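Local coordinates for protein alkaline phosphatase (Thermus thermophilus, PDB 7KWD) that probably hydrolyses phosphate monoesters as a homodimeric alkaline phosphatase, with zinc and magnesium ions in its active site, at residues H146-S151 and V266-A271; L34-R39 and Q445-V450; A55-Y60 and A285-V290. One frame throughout, in Å; residues are numbered along the deposited sequence.

Interaction 1: H146-S151 and V266-A271; sequences HATPAS and VLQVEA. With MG (magnesium ion), chain D.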
loop_
_atom_site.group_PDB
_atom_site.type_symbol
_atom_site.label_atom_id
_atom_site.label_comp_id
_atom_site.label_asym_id
_atom_site.label_seq_id
_atom_site.Cartn_x
_atom_site.Cartn_y
_atom_site.Cartn_z
ATOM N N HIS A 146 -6.306 25.735 0.435
ATOM C CA HIS A 146 -5.252 24.777 0.136
ATOM C C HIS A 146 -5.501 24.090 -1.207
ATOM O O HIS A 146 -6.525 24.280 -1.866
ATOM C CB HIS A 146 -5.147 23.776 1.280
ATOM C CG HIS A 146 -3.769 23.247 1.511
ATOM N ND1 HIS A 146 -3.477 21.901 1.436
ATOM C CD2 HIS A 146 -2.612 23.872 1.862
ATOM C CE1 HIS A 146 -2.194 21.720 1.708
ATOM N NE2 HIS A 146 -1.647 22.896 1.973
ATOM N N ALA A 147 -4.504 23.306 -1.627
ATOM C CA ALA A 147 -4.439 22.862 -3.017
ATOM C C ALA A 147 -5.635 22.015 -3.407
ATOM O O ALA A 147 -6.173 22.164 -4.508
ATOM C CB ALA A 147 -3.169 22.060 -3.251
ATOM N N THR A 148 -6.088 21.125 -2.521
ATOM C CA THR A 148 -7.083 20.151 -2.957
ATOM C C THR A 148 -8.413 20.821 -3.244
ATOM O O THR A 148 -8.971 20.615 -4.336
ATOM C CB THR A 148 -7.206 19.041 -1.913
ATOM O OG1 THR A 148 -5.948 18.364 -1.793
ATOM C CG2 THR A 148 -8.270 18.067 -2.345
ATOM N N PRO A 149 -8.973 21.625 -2.352
ATOM C CA PRO A 149 -10.194 22.369 -2.711
ATOM C C PRO A 149 -9.952 23.359 -3.820
ATOM O O PRO A 149 -10.778 23.488 -4.747
ATOM C CB PRO A 149 -10.589 23.073 -1.391
ATOM C CG PRO A 149 -9.372 23.025 -0.532
ATOM C CD PRO A 149 -8.609 21.775 -0.937
ATOM N N ALA A 150 -8.806 24.058 -3.771
ATOM C CA ALA A 150 -8.626 25.150 -4.717
ATOM C C ALA A 150 -8.504 24.620 -6.136
ATOM O O ALA A 150 -8.990 25.253 -7.086
ATOM C CB ALA A 150 -7.414 25.994 -4.336
ATOM N N SER A 151 -7.865 23.451 -6.304
ATOM C CA SER A 151 -7.659 22.925 -7.645
ATOM C C SER A 151 -8.972 22.585 -8.320
ATOM O O SER A 151 -8.994 22.375 -9.532
ATOM C CB SER A 151 -6.787 21.675 -7.593
ATOM O OG SER A 151 -7.531 20.605 -6.989
ATOM N N VAL A 266 -22.548 20.399 -6.198
ATOM C CA VAL A 266 -21.310 19.633 -6.091
ATOM C C VAL A 266 -20.617 20.044 -4.795
ATOM O O VAL A 266 -20.646 21.215 -4.406
ATOM C CB VAL A 266 -20.388 19.849 -7.309
ATOM C CG1 VAL A 266 -21.099 19.385 -8.589
ATOM C CG2 VAL A 266 -19.943 21.306 -7.428
ATOM N N LEU A 267 -20.009 19.077 -4.130
ATOM C CA LEU A 267 -19.363 19.280 -2.851
ATOM C C LEU A 267 -18.063 18.506 -2.866
ATOM O O LEU A 267 -18.034 17.340 -3.265
ATOM C CB LEU A 267 -20.261 18.798 -1.712
ATOM C CG LEU A 267 -19.673 18.562 -0.332
ATOM C CD1 LEU A 267 -19.146 19.913 0.161
ATOM C CD2 LEU A 267 -20.732 17.985 0.631
ATOM N N GLN A 268 -16.985 19.153 -2.456
ATOM C CA GLN A 268 -15.766 18.454 -2.098
ATOM C C GLN A 268 -15.647 18.480 -0.578
ATOM O O GLN A 268 -15.768 19.543 0.047
ATOM C CB GLN A 268 -14.528 19.085 -2.731
ATOM C CG GLN A 268 -13.260 18.240 -2.477
ATOM C CD GLN A 268 -11.948 18.963 -2.754
ATOM O OE1 GLN A 268 -11.301 19.469 -1.844
ATOM N NE2 GLN A 268 -11.522 18.960 -4.015
ATOM N N VAL A 269 -15.489 17.314 0.020
ATOM C CA VAL A 269 -15.116 17.181 1.422
ATOM C C VAL A 269 -13.709 16.643 1.435
ATOM O O VAL A 269 -13.439 15.635 0.776
ATOM C CB VAL A 269 -16.058 16.227 2.178
ATOM C CG1 VAL A 269 -15.659 16.139 3.661
ATOM C CG2 VAL A 269 -17.500 16.674 1.994
ATOM N N GLU A 270 -12.818 17.287 2.193
ATOM C CA GLU A 270 -11.435 16.852 2.264
ATOM C C GLU A 270 -11.038 16.516 3.690
ATOM O O GLU A 270 -11.124 17.369 4.588
ATOM C CB GLU A 270 -10.449 17.892 1.725
ATOM C CG GLU A 270 -9.103 17.181 1.398
ATOM C CD GLU A 270 -7.953 18.131 1.374
ATOM O OE1 GLU A 270 -8.179 19.324 1.694
ATOM O OE2 GLU A 270 -6.862 17.684 1.029
ATOM N N ALA A 271 -10.630 15.270 3.902
ATOM C CA ALA A 271 -9.913 14.881 5.111
ATOM C C ALA A 271 -8.455 15.125 4.782
ATOM O O ALA A 271 -7.701 14.220 4.431
ATOM C CB ALA A 271 -10.188 13.433 5.482
HETATM MG MG MG D . -5.061 18.395 0.407
HETATM O O HOH W 1 -5.742 20.403 0.512
HETATM O O HOH W 2 -3.392 19.169 -0.252
HETATM O O HOH W 3 -3.958 18.054 2.427
#

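Interaction 2: L34-R39 and Q445-V450; sequences LGRRYR and QGLRFV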
loop_
_atom_site.group_PDB
_atom_site.type_symbol
_atom_site.label_atom_id
_atom_site.label_comp_id
_atom_site.label_asym_id
_atom_site.label_seq_id
_atom_site.Cartn_x
_atom_site.Cartn_y
_atom_site.Cartn_z
ATOM N N LEU A 34 -19.641 4.861 -15.753
ATOM C CA LEU A 34 -20.650 4.701 -14.713
ATOM C C LEU A 34 -21.905 4.034 -15.251
ATOM O O LEU A 34 -22.503 3.188 -14.576
ATOM C CB LEU A 34 -21.017 6.058 -14.139
ATOM C CG LEU A 34 -19.996 6.804 -13.273
ATOM C CD1 LEU A 34 -20.573 8.192 -12.934
ATOM C CD2 LEU A 34 -19.662 5.995 -12.004
ATOM N N GLY A 35 -22.340 4.426 -16.437
ATOM C CA GLY A 35 -23.623 3.969 -16.944
ATOM C C GLY A 35 -24.833 4.526 -16.229
ATOM O O GLY A 35 -25.914 3.990 -16.397
ATOM N N ARG A 36 -24.667 5.581 -15.431
ATOM C CA ARG A 36 -25.745 6.221 -14.687
ATOM C C ARG A 36 -25.521 7.722 -14.750
ATOM O O ARG A 36 -24.406 8.196 -14.944
ATOM C CB ARG A 36 -25.796 5.826 -13.200
ATOM C CG ARG A 36 -26.048 4.374 -12.931
ATOM C CD ARG A 36 -27.478 3.943 -13.281
ATOM N NE ARG A 36 -27.626 2.490 -13.162
ATOM C CZ ARG A 36 -28.747 1.812 -13.407
ATOM N NH1 ARG A 36 -29.841 2.453 -13.799
ATOM N NH2 ARG A 36 -28.771 0.489 -13.263
ATOM N N ARG A 37 -26.602 8.468 -14.566
ATOM C CA ARG A 37 -26.554 9.922 -14.506
ATOM C C ARG A 37 -27.100 10.379 -13.162
ATOM O O ARG A 37 -27.858 9.663 -12.511
ATOM C CB ARG A 37 -27.323 10.539 -15.631
ATOM C CG ARG A 37 -26.672 10.321 -16.977
ATOM C CD ARG A 37 -27.752 10.180 -18.030
ATOM N NE ARG A 37 -27.344 9.562 -19.296
ATOM C CZ ARG A 37 -27.329 10.197 -20.469
ATOM N NH1 ARG A 37 -27.645 11.486 -20.537
ATOM N NH2 ARG A 37 -26.980 9.553 -21.566
ATOM N N TYR A 38 -26.657 11.564 -12.739
ATOM C CA TYR A 38 -26.930 12.080 -11.419
ATOM C C TYR A 38 -27.129 13.576 -11.535
ATOM O O TYR A 38 -26.691 14.199 -12.503
ATOM C CB TYR A 38 -25.776 11.766 -10.448
ATOM C CG TYR A 38 -25.532 10.296 -10.270
ATOM C CD1 TYR A 38 -26.204 9.570 -9.304
ATOM C CD2 TYR A 38 -24.614 9.638 -11.071
ATOM C CE1 TYR A 38 -25.955 8.205 -9.141
ATOM C CE2 TYR A 38 -24.372 8.292 -10.936
ATOM C CZ TYR A 38 -25.038 7.575 -9.976
ATOM O OH TYR A 38 -24.784 6.237 -9.848
ATOM N N ARG A 39 -27.809 14.139 -10.530
ATOM C CA ARG A 39 -27.951 15.580 -10.396
ATOM C C ARG A 39 -26.939 16.188 -9.434
ATOM O O ARG A 39 -26.567 17.351 -9.600
ATOM C CB ARG A 39 -29.364 15.969 -9.912
ATOM C CG ARG A 39 -29.758 17.418 -10.347
ATOM C CD ARG A 39 -31.129 17.909 -9.808
ATOM N NE ARG A 39 -31.259 17.549 -8.412
ATOM C CZ ARG A 39 -31.583 18.376 -7.423
ATOM N NH1 ARG A 39 -31.859 19.652 -7.670
ATOM N NH2 ARG A 39 -31.631 17.892 -6.174
ATOM N N GLN A 445 -26.503 4.665 -6.405
ATOM C CA GLN A 445 -27.551 3.749 -6.814
ATOM C C GLN A 445 -27.244 3.237 -8.206
ATOM O O GLN A 445 -26.913 4.018 -9.106
ATOM C CB GLN A 445 -28.906 4.463 -6.794
ATOM C CG GLN A 445 -30.063 3.641 -7.343
ATOM C CD GLN A 445 -31.414 4.308 -7.089
ATOM O OE1 GLN A 445 -31.980 4.952 -7.981
ATOM N NE2 GLN A 445 -31.931 4.160 -5.863
ATOM N N GLY A 446 -27.337 1.925 -8.379
ATOM C CA GLY A 446 -27.312 1.341 -9.706
ATOM C C GLY A 446 -25.951 1.105 -10.307
ATOM O O GLY A 446 -25.829 1.026 -11.527
ATOM N N LEU A 447 -24.922 0.965 -9.481
ATOM C CA LEU A 447 -23.555 0.849 -9.949
ATOM C C LEU A 447 -23.040 -0.564 -9.848
ATOM O O LEU A 447 -21.845 -0.792 -10.034
ATOM C CB LEU A 447 -22.657 1.782 -9.149
ATOM C CG LEU A 447 -22.975 3.257 -9.349
ATOM C CD1 LEU A 447 -22.089 4.093 -8.485
ATOM C CD2 LEU A 447 -22.811 3.652 -10.822
ATOM N N ARG A 448 -23.920 -1.524 -9.582
ATOM C CA ARG A 448 -23.457 -2.874 -9.247
ATOM C C ARG A 448 -22.563 -3.488 -10.329
ATOM O O ARG A 448 -21.696 -4.316 -10.020
ATOM C CB ARG A 448 -24.666 -3.781 -8.987
ATOM C CG ARG A 448 -25.525 -4.000 -10.222
ATOM C CD ARG A 448 -26.761 -4.896 -9.958
ATOM N NE ARG A 448 -26.526 -6.025 -9.051
ATOM C CZ ARG A 448 -27.214 -7.171 -9.076
ATOM N NH1 ARG A 448 -28.183 -7.362 -9.971
ATOM N NH2 ARG A 448 -26.936 -8.132 -8.201
ATOM N N PHE A 449 -22.742 -3.108 -11.591
ATOM C CA PHE A 449 -21.974 -3.730 -12.660
ATOM C C PHE A 449 -20.748 -2.920 -13.077
ATOM O O PHE A 449 -20.085 -3.277 -14.059
ATOM C CB PHE A 449 -22.886 -3.997 -13.855
ATOM C CG PHE A 449 -23.974 -5.001 -13.554
ATOM C CD1 PHE A 449 -23.764 -6.017 -12.603
ATOM C CD2 PHE A 449 -25.203 -4.929 -14.197
ATOM C CE1 PHE A 449 -24.758 -6.942 -12.305
ATOM C CE2 PHE A 449 -26.210 -5.854 -13.910
ATOM C CZ PHE A 449 -25.986 -6.860 -12.961
ATOM N N VAL A 450 -20.397 -1.883 -12.326
ATOM C CA VAL A 450 -19.207 -1.096 -12.626
ATOM C C VAL A 450 -17.962 -1.809 -12.098
ATOM O O VAL A 450 -17.836 -2.045 -10.895
ATOM C CB VAL A 450 -19.329 0.316 -12.031
ATOM C CG1 VAL A 450 -18.032 1.091 -12.292
ATOM C CG2 VAL A 450 -20.531 1.008 -12.597
#

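Interaction 3: A55-Y60 and A285-V290; sequences AIAQAY and ATLWDV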
loop_
_atom_site.group_PDB
_atom_site.type_symbol
_atom_site.label_atom_id
_atom_site.label_comp_id
_atom_site.label_asym_id
_atom_site.label_seq_id
_atom_site.Cartn_x
_atom_site.Cartn_y
_atom_site.Cartn_z
ATOM N N ALA A 55 -5.386 -0.275 6.981
ATOM C CA ALA A 55 -5.291 -1.483 7.789
ATOM C C ALA A 55 -5.261 -1.160 9.277
ATOM O O ALA A 55 -5.877 -1.870 10.084
ATOM C CB ALA A 55 -4.035 -2.260 7.396
ATOM N N ILE A 56 -4.527 -0.100 9.658
ATOM C CA ILE A 56 -4.451 0.300 11.070
ATOM C C ILE A 56 -5.813 0.750 11.588
ATOM O O ILE A 56 -6.222 0.364 12.680
ATOM C CB ILE A 56 -3.389 1.404 11.269
ATOM C CG1 ILE A 56 -1.979 0.839 11.106
ATOM C CG2 ILE A 56 -3.511 2.016 12.663
ATOM C CD1 ILE A 56 -0.917 1.936 10.797
ATOM N N ALA A 57 -6.507 1.616 10.844
ATOM C CA ALA A 57 -7.808 2.084 11.307
ATOM C C ALA A 57 -8.843 0.958 11.325
ATOM O O ALA A 57 -9.708 0.899 12.212
ATOM C CB ALA A 57 -8.306 3.209 10.414
ATOM N N GLN A 58 -8.825 0.113 10.294
ATOM C CA GLN A 58 -9.703 -1.055 10.251
ATOM C C GLN A 58 -9.535 -1.914 11.504
ATOM O O GLN A 58 -10.514 -2.316 12.128
ATOM C CB GLN A 58 -9.395 -1.882 9.002
ATOM C CG GLN A 58 -10.258 -3.128 8.828
ATOM C CD GLN A 58 -9.843 -3.934 7.599
ATOM O OE1 GLN A 58 -10.639 -4.152 6.684
ATOM N NE2 GLN A 58 -8.592 -4.380 7.577
ATOM N N ALA A 59 -8.280 -2.179 11.881
ATOM C CA ALA A 59 -7.997 -2.997 13.047
ATOM C C ALA A 59 -8.375 -2.265 14.314
ATOM O O ALA A 59 -8.973 -2.852 15.223
ATOM C CB ALA A 59 -6.516 -3.377 13.078
ATOM N N TYR A 60 -8.052 -0.974 14.387
ATOM C CA TYR A 60 -8.332 -0.226 15.606
ATOM C C TYR A 60 -9.830 -0.190 15.893
ATOM O O TYR A 60 -10.268 -0.372 17.032
ATOM C CB TYR A 60 -7.765 1.186 15.489
ATOM C CG TYR A 60 -7.833 1.953 16.803
ATOM C CD1 TYR A 60 -8.949 2.674 17.136
ATOM C CD2 TYR A 60 -6.784 1.909 17.730
ATOM C CE1 TYR A 60 -9.034 3.342 18.343
ATOM C CE2 TYR A 60 -6.868 2.604 18.941
ATOM C CZ TYR A 60 -7.981 3.300 19.241
ATOM O OH TYR A 60 -8.091 3.973 20.446
ATOM N N ALA A 285 -2.024 10.369 15.135
ATOM C CA ALA A 285 -2.749 11.459 14.499
ATOM C C ALA A 285 -3.420 10.998 13.194
ATOM O O ALA A 285 -4.575 11.350 12.925
ATOM C CB ALA A 285 -1.817 12.639 14.242
ATOM N N THR A 286 -2.725 10.183 12.405
ATOM C CA THR A 286 -3.323 9.636 11.190
ATOM C C THR A 286 -4.593 8.869 11.504
ATOM O O THR A 286 -5.623 9.045 10.842
ATOM C CB THR A 286 -2.327 8.723 10.492
ATOM O OG1 THR A 286 -1.161 9.481 10.181
ATOM C CG2 THR A 286 -2.942 8.136 9.244
ATOM N N LEU A 287 -4.534 8.023 12.520
ATOM C CA LEU A 287 -5.674 7.211 12.885
ATOM C C LEU A 287 -6.886 8.071 13.199
ATOM O O LEU A 287 -7.987 7.789 12.724
ATOM C CB LEU A 287 -5.325 6.336 14.087
ATOM C CG LEU A 287 -6.510 5.732 14.833
ATOM C CD1 LEU A 287 -7.160 4.645 13.988
ATOM C CD2 LEU A 287 -6.054 5.110 16.167
ATOM N N TRP A 288 -6.715 9.110 14.033
ATOM C CA TRP A 288 -7.879 9.885 14.445
ATOM C C TRP A 288 -8.441 10.717 13.295
ATOM O O TRP A 288 -9.656 10.933 13.247
ATOM C CB TRP A 288 -7.556 10.747 15.687
ATOM C CG TRP A 288 -7.688 9.884 16.905
ATOM C CD1 TRP A 288 -6.683 9.358 17.642
ATOM C CD2 TRP A 288 -8.905 9.395 17.484
ATOM N NE1 TRP A 288 -7.187 8.588 18.645
ATOM C CE2 TRP A 288 -8.553 8.594 18.575
ATOM C CE3 TRP A 288 -10.250 9.571 17.193
ATOM C CZ2 TRP A 288 -9.499 7.955 19.370
ATOM C CZ3 TRP A 288 -11.197 8.939 17.990
ATOM C CH2 TRP A 288 -10.814 8.146 19.067
ATOM N N ASP A 289 -7.609 11.161 12.347
ATOM C CA ASP A 289 -8.176 11.853 11.184
ATOM C C ASP A 289 -8.859 10.863 10.244
ATOM O O ASP A 289 -9.833 11.209 9.558
ATOM C CB ASP A 289 -7.098 12.665 10.447
ATOM C CG ASP A 289 -6.978 14.099 10.987
ATOM O OD1 ASP A 289 -7.053 14.254 12.221
ATOM O OD2 ASP A 289 -6.862 15.076 10.197
ATOM N N VAL A 290 -8.406 9.614 10.237
ATOM C CA VAL A 290 -9.122 8.604 9.477
ATOM C C VAL A 290 -10.442 8.282 10.146
ATOM O O VAL A 290 -11.448 8.066 9.465
ATOM C CB VAL A 290 -8.268 7.339 9.315
ATOM C CG1 VAL A 290 -9.099 6.231 8.668
ATOM C CG2 VAL A 290 -7.069 7.643 8.451
#

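Interaction 1: H146-S151 and V266-A271
The magnesium site of the alkaline phosphatase fold joins T148, in the first turn of helix 147-153, to E270, near the C-terminal end of strand 265-271. The magnesium ion is bound by E270 OE2 at 2.0 Å and by T148 OG1 at 2.4 Å; three waters and D47, which also serves the neighbouring zinc, complete the six ligands. The two protein oxygens lie side by side on the metal and share no hydrogen bond. T148 has OG1 beside its backbone N (chi1 -62°), which turns the oxygen to the metal and sends CG2 over to the amide of Q268. Water 1, a ligand of the magnesium, links the first shell to the second: it donates to E270 OE1 at 2.9 Å, accepts from T148 N and is hydrogen-bonded to H146 ND1, whose ring meets it in plane at its edge. H146, at the N-cap position of the helix and predicted as a magnesium ligand, thus reaches the ion through water; its ND1 stays 4.0 Å from the magnesium. E270 OE1 is held further by T140 OG1, so one carboxylate oxygen binds metal while the other is fixed by hydrogen bonds, which probably restrains the carboxylate from turning. The helix and strand run nearly antiparallel, and a second buried polar link to the same T148 comes from Q268, two residues earlier on the strand. The extended chain of Q268, with CG anti to the backbone N (chi1 -173°), lifts its amide to the helix, where Q268 OE1 lies 3.7 Å from P149 CD. Q268 NE2 donates to T148 O at 3.1 Å from above the carbonyl plane, while S151 OG donates to the same T148 O from the opposite face.

Interaction 2: L34-R39 and Q445-V450
Two irregular segments pack together at the edge of the alkaline phosphatase fold: R36 and Y38, in the lead-in to strand 40-46, both donate to backbone carbonyls of the loop between strands 438-443 and 454-456. R36 NE gives its N-H to G446 O at 2.8 Å, with an N-H...O angle of 151°; the carbonyl oxygen sits at the edge of the guanidinium, near its plane. With R36 CG beside its own backbone N (chi1 -62°), R36 CG lies 3.9 Å from L447 CD2, and the bend at chi2 (-70°) then turns NE to the G446 carbonyl. G446 has a positive phi, and a side chain there would run into R36 NE, so the arginine lies directly against bare backbone. One residue earlier, Y38 OH donates to Q445 O at 3.2 Å, tilted from the carbonyl plane. The same hydroxyl meets the isobutyl end of L447, which comes from the opposite direction and brings CD2 to 3.4 Å from Y38 OH. A phenylalanine in place of Y38 would probably leave the Q445 carbonyl without its donor and the ring end free to shift against L447. Behind these polar links, L34 and L447 cross obliquely, CD2 to CD2, and both also pack on L311 and L442 of neighbouring strands. E466 of helix 459-468 takes the backbone N-H groups of L34 and G35. L447 to V450 form a type I beta turn, closed by V450 N donating to L447 O at 2.9 Å, and the turn brings V450 CG2 to 3.5 Å from L34 O.

Interaction 3: A55-Y60 and A285-V290
L287 meets Y60 at about a right angle, its isobutyl group set over one face of the phenol ring. L287 CD2 stands 3.6 Å from the ring centroid and only 11° off the normal, a CH-pi contact squarely above the middle of the ring. CG of Y60 is anti to the backbone N (chi1 -171°), which carries the ring out from its own helix and beneath the leucine. The other branch of L287 faces inward: CD1 lies 3.8 Å from A57 CA and equally near Y60 CB, so the leucine fills the angle between the A57 backbone and the tyrosine. The small A57 side chain allows this approach, and within the two segments the backbones come nearest here, A57 CA to L287 CA 5.8 Å. One turn further along the partner helix, V290 CG1 touches A57 CB at 3.6 Å; V290 also packs on F49. At the far end of the tyrosine, Y60 OH comes no nearer than 4.4 Å to W288 CZ2, a loose, oblique contact. On another side of helix 51-65, Q58 is hydrogen-bonded to N84 of the second subunit. With a crossing angle of -71° and largely apolar contacts between the segments, this is a steeply crossed helix-helix packing in the alkaline phosphatase fold, joining a helix of the dimer interface to the long helix 283-306.

From the N terminus, 34-39 opens the loop of interaction 2 before strand 40-46, and the chain runs on into helix 51-65, where 55-60 opens the loop of interaction 3. Segment 146-151 follows, and its partner 266-271 closes interaction 1 first. Helix 283-306 then closes interaction 3 at 285-290, and 445-450 closes interaction 2 last. The three are thus fully nested, 1 within 3 within 2, and none cross. Interaction 1 ties a helix to a central strand at the metal centre, interaction 3 joins two helices about 21 Å away between centres, and interaction 2 brings the loop before strand 40-46 to the loop between strands 438-443 and 454-456, its centre about 30 Å from that of interaction 3.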